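Local atomic coordinates of peroxiredoxin (Akkermansia muciniphila, PDB entry 6KHX), a protein that probably reduces hydrogen peroxide and organic hydroperoxides through a reactive cysteine, as a typical 2-Cys peroxiredoxin of the thioredoxin-fold superfamily. Residues L3-V17 with Y99-Y113. Numbering follows the deposited sequence.
Sequences LIGKPAPHFSANAVV and YPIVSDINKTISADY
Tyr113 lies against Pro9, whose CD sits over one face of the phenol ring, 3.7 Å from its centroid and displaced toward the rim. At the ring's far end, Tyr113 OH donates to Pro9 O (2.8 Å), in the carbonyl plane and on a lone pair, while Ala8 CB touches the same hydroxyl and Leu3 CD1 packs on CD2. Replacing this tyrosine with a leucine would probably leave Pro9 O without its hydroxyl donor and Pro9 CD without an aromatic face to rest on. Phe11 can be followed outward from CB, which touches Ile109 CG1. With chi1 at 60°, CG lies between the backbone N and the carbonyl carbon, and the ring passes across the Ile109 side chain: CG and CD1 both meet Ile109 CD1, which makes a CH-pi contact over the face, CD2 meets Ile109 CG2 (3.6 Å), CE1 reaches Val102 CG1, and CE2 comes to 4.0 Å from Tyr113 OH, which lies at the ring edge. Beyond Phe11 the chain enters strand 13-17, which pairs antiparallel with strand 101-103 in the mixed central sheet of the thioredoxin-like peroxiredoxin fold. Val16 and Ile101 form a hydrogen-bonded pair, Val16 N giving to Ile101 O and Ile101 N to Val16 O; Ser103 N continues the pairing onto Asn14 O (2.8 Å). On the face carrying Ala15 and Val102, Phe25 of strand 24-25 packs against both, whereas His81 of helix 78-85 covers Val16 and Ile101. Between loop and helix 108-112, a water donates to both His10 O and Asp112 OD2 (2.7 Å from the latter).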
ATOM      1  N   LEU B   3     -21.821  17.019 -17.316  1.00 37.43           N
ATOM      2  CA  LEU B   3     -23.105  16.557 -16.830  1.00 34.21           C
ATOM      3  C   LEU B   3     -24.097  16.209 -17.931  1.00 35.57           C
ATOM      4  O   LEU B   3     -25.156  15.654 -17.620  1.00 36.30           O
ATOM      5  CB  LEU B   3     -23.720  17.621 -15.911  1.00 33.25           C
ATOM      6  CG  LEU B   3     -22.960  17.857 -14.604  1.00 32.77           C
ATOM      7  CD1 LEU B   3     -23.587  18.995 -13.808  1.00 27.50           C
ATOM      8  CD2 LEU B   3     -22.901  16.591 -13.773  1.00 28.82           C
ATOM      9  N   ILE B   4     -23.785  16.500 -19.200  1.00 33.78           N
ATOM     10  CA  ILE B   4     -24.729  16.236 -20.285  1.00 34.67           C
ATOM     11  C   ILE B   4     -25.050  14.750 -20.352  1.00 36.98           C
ATOM     12  O   ILE B   4     -24.153  13.899 -20.412  1.00 38.53           O
ATOM     13  CB  ILE B   4     -24.176  16.744 -21.625  1.00 32.63           C
ATOM     14  CG1 ILE B   4     -23.957  18.252 -21.562  1.00 35.07           C
ATOM     15  CG2 ILE B   4     -25.140  16.412 -22.754  1.00 25.46           C
ATOM     16  CD1 ILE B   4     -25.211  19.036 -21.348  1.00 28.93           C
ATOM     17  N   GLY B   5     -26.342  14.432 -20.359  1.00 32.81           N
ATOM     18  CA  GLY B   5     -26.789  13.059 -20.380  1.00 32.47           C
ATOM     19  C   GLY B   5     -26.828  12.392 -19.029  1.00 35.13           C
ATOM     20  O   GLY B   5     -27.222  11.221 -18.947  1.00 35.99           O
ATOM     21  N   LYS B   6     -26.460  13.101 -17.969  1.00 29.44           N
ATOM     22  CA  LYS B   6     -26.398  12.580 -16.618  1.00 29.97           C
ATOM     23  C   LYS B   6     -27.372  13.334 -15.725  1.00 31.73           C
ATOM     24  O   LYS B   6     -27.745  14.474 -16.025  1.00 30.09           O
ATOM     25  CB  LYS B   6     -24.975  12.705 -16.056  1.00 29.59           C
ATOM     26  CG  LYS B   6     -23.961  11.855 -16.779  1.00 33.36           C
ATOM     27  CD  LYS B   6     -22.551  12.216 -16.373  1.00 44.75           C
ATOM     28  CE  LYS B   6     -21.533  11.527 -17.270  1.00 56.77           C
ATOM     29  NZ  LYS B   6     -20.175  12.111 -17.087  1.00 57.21           N
ATOM     30  N   PRO B   7     -27.812  12.729 -14.624  1.00 31.92           N
ATOM     31  CA  PRO B   7     -28.735  13.433 -13.726  1.00 29.72           C
ATOM     32  C   PRO B   7     -28.087  14.663 -13.106  1.00 30.57           C
ATOM     33  O   PRO B   7     -26.914  14.649 -12.723  1.00 33.36           O
ATOM     34  CB  PRO B   7     -29.078  12.380 -12.663  1.00 22.97           C
ATOM     35  CG  PRO B   7     -28.082  11.293 -12.827  1.00 27.28           C
ATOM     36  CD  PRO B   7     -27.643  11.316 -14.251  1.00 27.30           C
ATOM     37  N   ALA B   8     -28.861  15.739 -13.028  1.00 24.70           N
ATOM     38  CA  ALA B   8     -28.404  16.912 -12.313  1.00 29.45           C
ATOM     39  C   ALA B   8     -28.195  16.536 -10.848  1.00 31.58           C
ATOM     40  O   ALA B   8     -29.126  16.026 -10.211  1.00 35.72           O
ATOM     41  CB  ALA B   8     -29.422  18.045 -12.438  1.00 26.82           C
ATOM     42  N   PRO B   9     -27.017  16.786 -10.278  1.00 27.65           N
ATOM     43  CA  PRO B   9     -26.756  16.339  -8.907  1.00 29.14           C
ATOM     44  C   PRO B   9     -27.807  16.847  -7.934  1.00 30.53           C
ATOM     45  O   PRO B   9     -28.245  17.997  -7.995  1.00 30.08           O
ATOM     46  CB  PRO B   9     -25.367  16.912  -8.603  1.00 23.13           C
ATOM     47  CG  PRO B   9     -24.709  16.979  -9.937  1.00 28.52           C
ATOM     48  CD  PRO B   9     -25.810  17.346 -10.911  1.00 32.71           C
ATOM     49  N   HIS B  10     -28.201  15.963  -7.026  1.00 30.08           N
ATOM     50  CA  HIS B  10     -29.218  16.282  -6.044  1.00 29.68           C
ATOM     51  C   HIS B  10     -28.665  17.251  -5.004  1.00 29.41           C
ATOM     52  O   HIS B  10     -27.477  17.237  -4.670  1.00 26.34           O
ATOM     53  CB  HIS B  10     -29.697  14.990  -5.373  1.00 29.32           C
ATOM     54  CG  HIS B  10     -30.554  15.208  -4.165  1.00 29.85           C
ATOM     55  ND1 HIS B  10     -31.898  15.509  -4.247  1.00 32.31           N
ATOM     56  CD2 HIS B  10     -30.253  15.184  -2.845  1.00 29.91           C
ATOM     57  CE1 HIS B  10     -32.390  15.650  -3.030  1.00 37.05           C
ATOM     58  NE2 HIS B  10     -31.413  15.461  -2.159  1.00 39.37           N
ATOM     59  N   PHE B  11     -29.537  18.108  -4.496  1.00 27.70           N
ATOM     60  CA  PHE B  11     -29.166  18.932  -3.361  1.00 29.01           C
ATOM     61  C   PHE B  11     -30.423  19.236  -2.564  1.00 31.64           C
ATOM     62  O   PHE B  11     -31.541  18.953  -2.992  1.00 29.00           O
ATOM     63  CB  PHE B  11     -28.439  20.219  -3.789  1.00 31.63           C
ATOM     64  CG  PHE B  11     -29.249  21.133  -4.688  1.00 28.64           C
ATOM     65  CD1 PHE B  11     -30.187  22.011  -4.152  1.00 30.20           C
ATOM     66  CD2 PHE B  11     -29.022  21.165  -6.052  1.00 27.24           C
ATOM     67  CE1 PHE B  11     -30.914  22.863  -4.966  1.00 29.27           C
ATOM     68  CE2 PHE B  11     -29.744  22.019  -6.871  1.00 30.60           C
ATOM     69  CZ  PHE B  11     -30.692  22.867  -6.328  1.00 28.56           C
ATOM     70  N   SER B  12     -30.216  19.798  -1.378  1.00 33.53           N
ATOM     71  CA  SER B  12     -31.322  20.194  -0.514  1.00 35.85           C
ATOM     72  C   SER B  12     -30.765  21.275   0.400  1.00 36.13           C
ATOM     73  O   SER B  12     -29.901  20.991   1.238  1.00 36.52           O
ATOM     74  CB  SER B  12     -31.872  19.006   0.273  1.00 33.66           C
ATOM     75  OG  SER B  12     -32.899  19.410   1.166  1.00 36.54           O
ATOM     76  N   ALA B  13     -31.203  22.510   0.195  1.00 32.10           N
ATOM     77  CA  ALA B  13     -30.598  23.640   0.872  1.00 34.27           C
ATOM     78  C   ALA B  13     -31.671  24.658   1.225  1.00 35.71           C
ATOM     79  O   ALA B  13     -32.822  24.567   0.791  1.00 34.98           O
ATOM     80  CB  ALA B  13     -29.504  24.279   0.009  1.00 28.46           C
ATOM     81  N   ASN B  14     -31.279  25.625   2.044  1.00 36.29           N
ATOM     82  CA  ASN B  14     -32.129  26.773   2.290  1.00 34.32           C
ATOM     83  C   ASN B  14     -32.216  27.615   1.025  1.00 37.29           C
ATOM     84  O   ASN B  14     -31.263  27.700   0.241  1.00 30.49           O
ATOM     85  CB  ASN B  14     -31.564  27.610   3.437  1.00 35.54           C
ATOM     86  CG  ASN B  14     -31.505  26.842   4.735  1.00 32.98           C
ATOM     87  OD1 ASN B  14     -32.400  26.061   5.045  1.00 34.51           O
ATOM     88  ND2 ASN B  14     -30.433  27.042   5.491  1.00 31.25           N
ATOM     89  N   ALA B  15     -33.365  28.258   0.838  1.00 37.41           N
ATOM     90  CA  ALA B  15     -33.557  29.111  -0.324  1.00 36.03           C
ATOM     91  C   ALA B  15     -34.471  30.262   0.055  1.00 39.46           C
ATOM     92  O   ALA B  15     -35.108  30.258   1.110  1.00 43.40           O
ATOM     93  CB  ALA B  15     -34.134  28.330  -1.509  1.00 29.83           C
ATOM     94  N   VAL B  16     -34.504  31.268  -0.808  1.00 36.72           N
ATOM     95  CA  VAL B  16     -35.494  32.333  -0.747  1.00 35.77           C
ATOM     96  C   VAL B  16     -36.453  32.116  -1.898  1.00 39.31           C
ATOM     97  O   VAL B  16     -36.059  32.186  -3.069  1.00 42.38           O
ATOM     98  CB  VAL B  16     -34.858  33.728  -0.794  1.00 40.71           C
ATOM     99  CG1 VAL B  16     -35.871  34.775  -0.386  1.00 44.38           C
ATOM    100  CG2 VAL B  16     -33.718  33.783   0.191  1.00 36.84           C
ATOM    101  N   VAL B  17     -37.697  31.799  -1.561  1.00 42.64           N
ATOM    102  CA  VAL B  17     -38.774  31.631  -2.524  1.00 44.14           C
ATOM    103  C   VAL B  17     -39.821  32.688  -2.214  1.00 48.66           C
ATOM    104  O   VAL B  17     -40.277  32.799  -1.068  1.00 44.14           O
ATOM    105  CB  VAL B  17     -39.379  30.213  -2.473  1.00 43.01           C
ATOM    106  CG1 VAL B  17     -40.437  30.053  -3.545  1.00 41.52           C
ATOM    107  CG2 VAL B  17     -38.293  29.162  -2.648  1.00 38.16           C
ATOM    108  N   TYR B  99     -38.657  34.047  -7.891  1.00 36.09           N
ATOM    109  CA  TYR B  99     -38.336  32.640  -8.081  1.00 41.22           C
ATOM    110  C   TYR B  99     -37.322  32.188  -7.026  1.00 44.02           C
ATOM    111  O   TYR B  99     -36.712  33.014  -6.342  1.00 38.70           O
ATOM    112  CB  TYR B  99     -37.822  32.404  -9.502  1.00 40.18           C
ATOM    113  CG  TYR B  99     -36.627  33.234  -9.881  1.00 41.65           C
ATOM    114  CD1 TYR B  99     -35.341  32.815  -9.564  1.00 39.13           C
ATOM    115  CD2 TYR B  99     -36.780  34.430 -10.568  1.00 41.29           C
ATOM    116  CE1 TYR B  99     -34.242  33.570  -9.911  1.00 42.33           C
ATOM    117  CE2 TYR B  99     -35.687  35.191 -10.923  1.00 40.80           C
ATOM    118  CZ  TYR B  99     -34.423  34.758 -10.589  1.00 44.43           C
ATOM    119  OH  TYR B  99     -33.336  35.515 -10.936  1.00 45.78           O
ATOM    120  N   PRO B 100     -37.124  30.875  -6.861  1.00 40.51           N
ATOM    121  CA  PRO B 100     -36.234  30.400  -5.790  1.00 42.81           C
ATOM    122  C   PRO B 100     -34.786  30.805  -6.029  1.00 35.93           C
ATOM    123  O   PRO B 100     -34.256  30.659  -7.134  1.00 33.14           O
ATOM    124  CB  PRO B 100     -36.400  28.876  -5.834  1.00 37.93           C
ATOM    125  CG  PRO B 100     -37.696  28.647  -6.526  1.00 39.51           C
ATOM    126  CD  PRO B 100     -37.801  29.753  -7.532  1.00 39.35           C
ATOM    127  N   ILE B 101     -34.155  31.322  -4.978  1.00 33.15           N
ATOM    128  CA  ILE B 101     -32.724  31.603  -4.963  1.00 37.05           C
ATOM    129  C   ILE B 101     -32.111  30.726  -3.883  1.00 36.95           C
ATOM    130  O   ILE B 101     -32.327  30.962  -2.687  1.00 32.78           O
ATOM    131  CB  ILE B 101     -32.419  33.083  -4.714  1.00 35.36           C
ATOM    132  CG1 ILE B 101     -33.267  33.958  -5.648  1.00 39.11           C
ATOM    133  CG2 ILE B 101     -30.927  33.335  -4.890  1.00 33.05           C
ATOM    134  CD1 ILE B 101     -33.134  35.453  -5.400  1.00 35.50           C
ATOM    135  N   VAL B 102     -31.369  29.700  -4.306  1.00 35.41           N
ATOM    136  CA  VAL B 102     -30.837  28.684  -3.406  1.00 31.58           C
ATOM    137  C   VAL B 102     -29.573  29.198  -2.735  1.00 31.25           C
ATOM    138  O   VAL B 102     -28.739  29.860  -3.364  1.00 34.48           O
ATOM    139  CB  VAL B 102     -30.559  27.385  -4.185  1.00 31.47           C
ATOM    140  CG1 VAL B 102     -29.937  26.324  -3.274  1.00 27.97           C
ATOM    141  CG2 VAL B 102     -31.828  26.882  -4.820  1.00 29.85           C
ATOM    142  N   SER B 103     -29.405  28.861  -1.461  1.00 28.73           N
ATOM    143  CA  SER B 103     -28.184  29.172  -0.729  1.00 32.24           C
ATOM    144  C   SER B 103     -27.283  27.937  -0.721  1.00 32.39           C
ATOM    145  O   SER B 103     -27.544  26.978   0.012  1.00 33.71           O
ATOM    146  CB  SER B 103     -28.513  29.624   0.691  1.00 29.21           C
ATOM    147  OG  SER B 103     -27.342  29.685   1.487  1.00 30.30           O
ATOM    148  N   ASP B 104     -26.215  27.971  -1.520  1.00 31.92           N
ATOM    149  CA  ASP B 104     -25.210  26.903  -1.535  1.00 27.72           C
ATOM    150  C   ASP B 104     -24.143  27.189  -0.480  1.00 27.23           C
ATOM    151  O   ASP B 104     -22.955  27.349  -0.764  1.00 26.69           O
ATOM    152  CB  ASP B 104     -24.594  26.774  -2.926  1.00 28.59           C
ATOM    153  CG  ASP B 104     -23.582  25.630  -3.026  1.00 29.89           C
ATOM    154  OD1 ASP B 104     -23.614  24.701  -2.191  1.00 28.95           O
ATOM    155  OD2 ASP B 104     -22.734  25.672  -3.940  1.00 31.67           O
ATOM    156  N   ILE B 105     -24.605  27.225   0.772  1.00 29.14           N
ATOM    157  CA  ILE B 105     -23.793  27.757   1.863  1.00 27.70           C
ATOM    158  C   ILE B 105     -22.565  26.892   2.128  1.00 32.18           C
ATOM    159  O   ILE B 105     -21.542  27.396   2.608  1.00 33.83           O
ATOM    160  CB  ILE B 105     -24.667  27.912   3.120  1.00 33.87           C
ATOM    161  CG1 ILE B 105     -23.974  28.787   4.167  1.00 27.82           C
ATOM    162  CG2 ILE B 105     -25.033  26.551   3.695  1.00 27.38           C
ATOM    163  CD1 ILE B 105     -24.945  29.430   5.141  1.00 31.36           C
ATOM    164  N   ASN B 106     -22.625  25.596   1.812  1.00 30.90           N
ATOM    165  CA  ASN B 106     -21.493  24.695   1.996  1.00 27.36           C
ATOM    166  C   ASN B 106     -20.621  24.570   0.756  1.00 31.49           C
ATOM    167  O   ASN B 106     -19.582  23.900   0.816  1.00 32.65           O
ATOM    168  CB  ASN B 106     -21.984  23.300   2.392  1.00 31.63           C
ATOM    169  CG  ASN B 106     -22.620  23.272   3.758  1.00 33.60           C
ATOM    170  OD1 ASN B 106     -22.272  24.062   4.636  1.00 37.32           O
ATOM    171  ND2 ASN B 106     -23.566  22.365   3.947  1.00 33.77           N
ATOM    172  N   LYS B 107     -21.008  25.204  -0.353  1.00 30.31           N
ATOM    173  CA  LYS B 107     -20.321  25.146  -1.641  1.00 32.54           C
ATOM    174  C   LYS B 107     -20.360  23.761  -2.277  1.00 31.77           C
ATOM    175  O   LYS B 107     -19.668  23.529  -3.277  1.00 33.22           O
ATOM    176  CB  LYS B 107     -18.862  25.613  -1.537  1.00 27.56           C
ATOM    177  CG  LYS B 107     -18.706  26.925  -0.801  1.00 27.87           C
ATOM    178  CD  LYS B 107     -17.283  27.420  -0.848  1.00 31.69           C
ATOM    179  CE  LYS B 107     -17.107  28.618   0.055  1.00 29.25           C
ATOM    180  NZ  LYS B 107     -17.808  29.819  -0.472  1.00 26.20           N
ATOM    181  N   THR B 108     -21.147  22.829  -1.732  1.00 28.04           N
ATOM    182  CA  THR B 108     -21.192  21.486  -2.301  1.00 26.50           C
ATOM    183  C   THR B 108     -21.970  21.447  -3.617  1.00 28.16           C
ATOM    184  O   THR B 108     -21.640  20.649  -4.500  1.00 26.79           O
ATOM    185  CB  THR B 108     -21.795  20.495  -1.294  1.00 25.48           C
ATOM    186  OG1 THR B 108     -23.092  20.938  -0.892  1.00 23.91           O
ATOM    187  CG2 THR B 108     -20.912  20.370  -0.056  1.00 28.26           C
ATOM    188  N   ILE B 109     -23.003  22.284  -3.771  1.00 24.83           N
ATOM    189  CA  ILE B 109     -23.758  22.298  -5.021  1.00 25.26           C
ATOM    190  C   ILE B 109     -22.882  22.815  -6.155  1.00 27.61           C
ATOM    191  O   ILE B 109     -22.811  22.220  -7.239  1.00 28.58           O
ATOM    192  CB  ILE B 109     -25.034  23.144  -4.876  1.00 25.37           C
ATOM    193  CG1 ILE B 109     -25.841  22.705  -3.661  1.00 26.73           C
ATOM    194  CG2 ILE B 109     -25.887  23.016  -6.122  1.00 24.08           C
ATOM    195  CD1 ILE B 109     -27.025  23.606  -3.383  1.00 24.39           C
ATOM    196  N   SER B 110     -22.204  23.939  -5.916  1.00 25.55           N
ATOM    197  CA  SER B 110     -21.313  24.500  -6.922  1.00 26.16           C
ATOM    198  C   SER B 110     -20.211  23.513  -7.279  1.00 25.17           C
ATOM    199  O   SER B 110     -19.807  23.419  -8.444  1.00 29.21           O
ATOM    200  CB  SER B 110     -20.723  25.818  -6.416  1.00 28.82           C
ATOM    201  OG  SER B 110     -21.750  26.723  -6.042  1.00 27.33           O
ATOM    202  N   ALA B 111     -19.705  22.775  -6.287  1.00 25.71           N
ATOM    203  CA  ALA B 111     -18.711  21.742  -6.558  1.00 25.90           C
ATOM    204  C   ALA B 111     -19.299  20.632  -7.420  1.00 25.79           C
ATOM    205  O   ALA B 111     -18.698  20.219  -8.417  1.00 24.46           O
ATOM    206  CB  ALA B 111     -18.165  21.177  -5.249  1.00 19.83           C
ATOM    207  N   ASP B 112     -20.488  20.147  -7.056  1.00 27.88           N
ATOM    208  CA  ASP B 112     -21.103  19.039  -7.783  1.00 30.49           C
ATOM    209  C   ASP B 112     -21.432  19.410  -9.220  1.00 29.77           C
ATOM    210  O   ASP B 112     -21.372  18.555 -10.111  1.00 27.70           O
ATOM    211  CB  ASP B 112     -22.364  18.581  -7.051  1.00 27.91           C
ATOM    212  CG  ASP B 112     -22.051  17.835  -5.771  1.00 30.39           C
ATOM    213  OD1 ASP B 112     -20.860  17.528  -5.553  1.00 34.78           O
ATOM    214  OD2 ASP B 112     -22.984  17.583  -4.973  1.00 30.41           O
ATOM    215  N   TYR B 113     -21.759  20.675  -9.473  1.00 27.50           N
ATOM    216  CA  TYR B 113     -22.084  21.112 -10.821  1.00 25.67           C
ATOM    217  C   TYR B 113     -20.874  21.620 -11.600  1.00 27.84           C
ATOM    218  O   TYR B 113     -21.025  22.019 -12.761  1.00 27.68           O
ATOM    219  CB  TYR B 113     -23.178  22.182 -10.761  1.00 26.07           C
ATOM    220  CG  TYR B 113     -24.555  21.597 -10.552  1.00 27.36           C
ATOM    221  CD1 TYR B 113     -24.972  21.173  -9.294  1.00 24.16           C
ATOM    222  CD2 TYR B 113     -25.431  21.441 -11.619  1.00 26.51           C
ATOM    223  CE1 TYR B 113     -26.230  20.624  -9.102  1.00 23.63           C
ATOM    224  CE2 TYR B 113     -26.688  20.895 -11.439  1.00 26.58           C
ATOM    225  CZ  TYR B 113     -27.085  20.487 -10.180  1.00 28.96           C
ATOM    226  OH  TYR B 113     -28.344  19.946 -10.009  1.00 27.62           O
TER
HETATM  227  O   HOH W   1     -25.183  19.056  -4.597  1.00 29.67           O
HETATM  228  O   HOH W   2     -28.402  26.333   2.427  1.00 32.13           O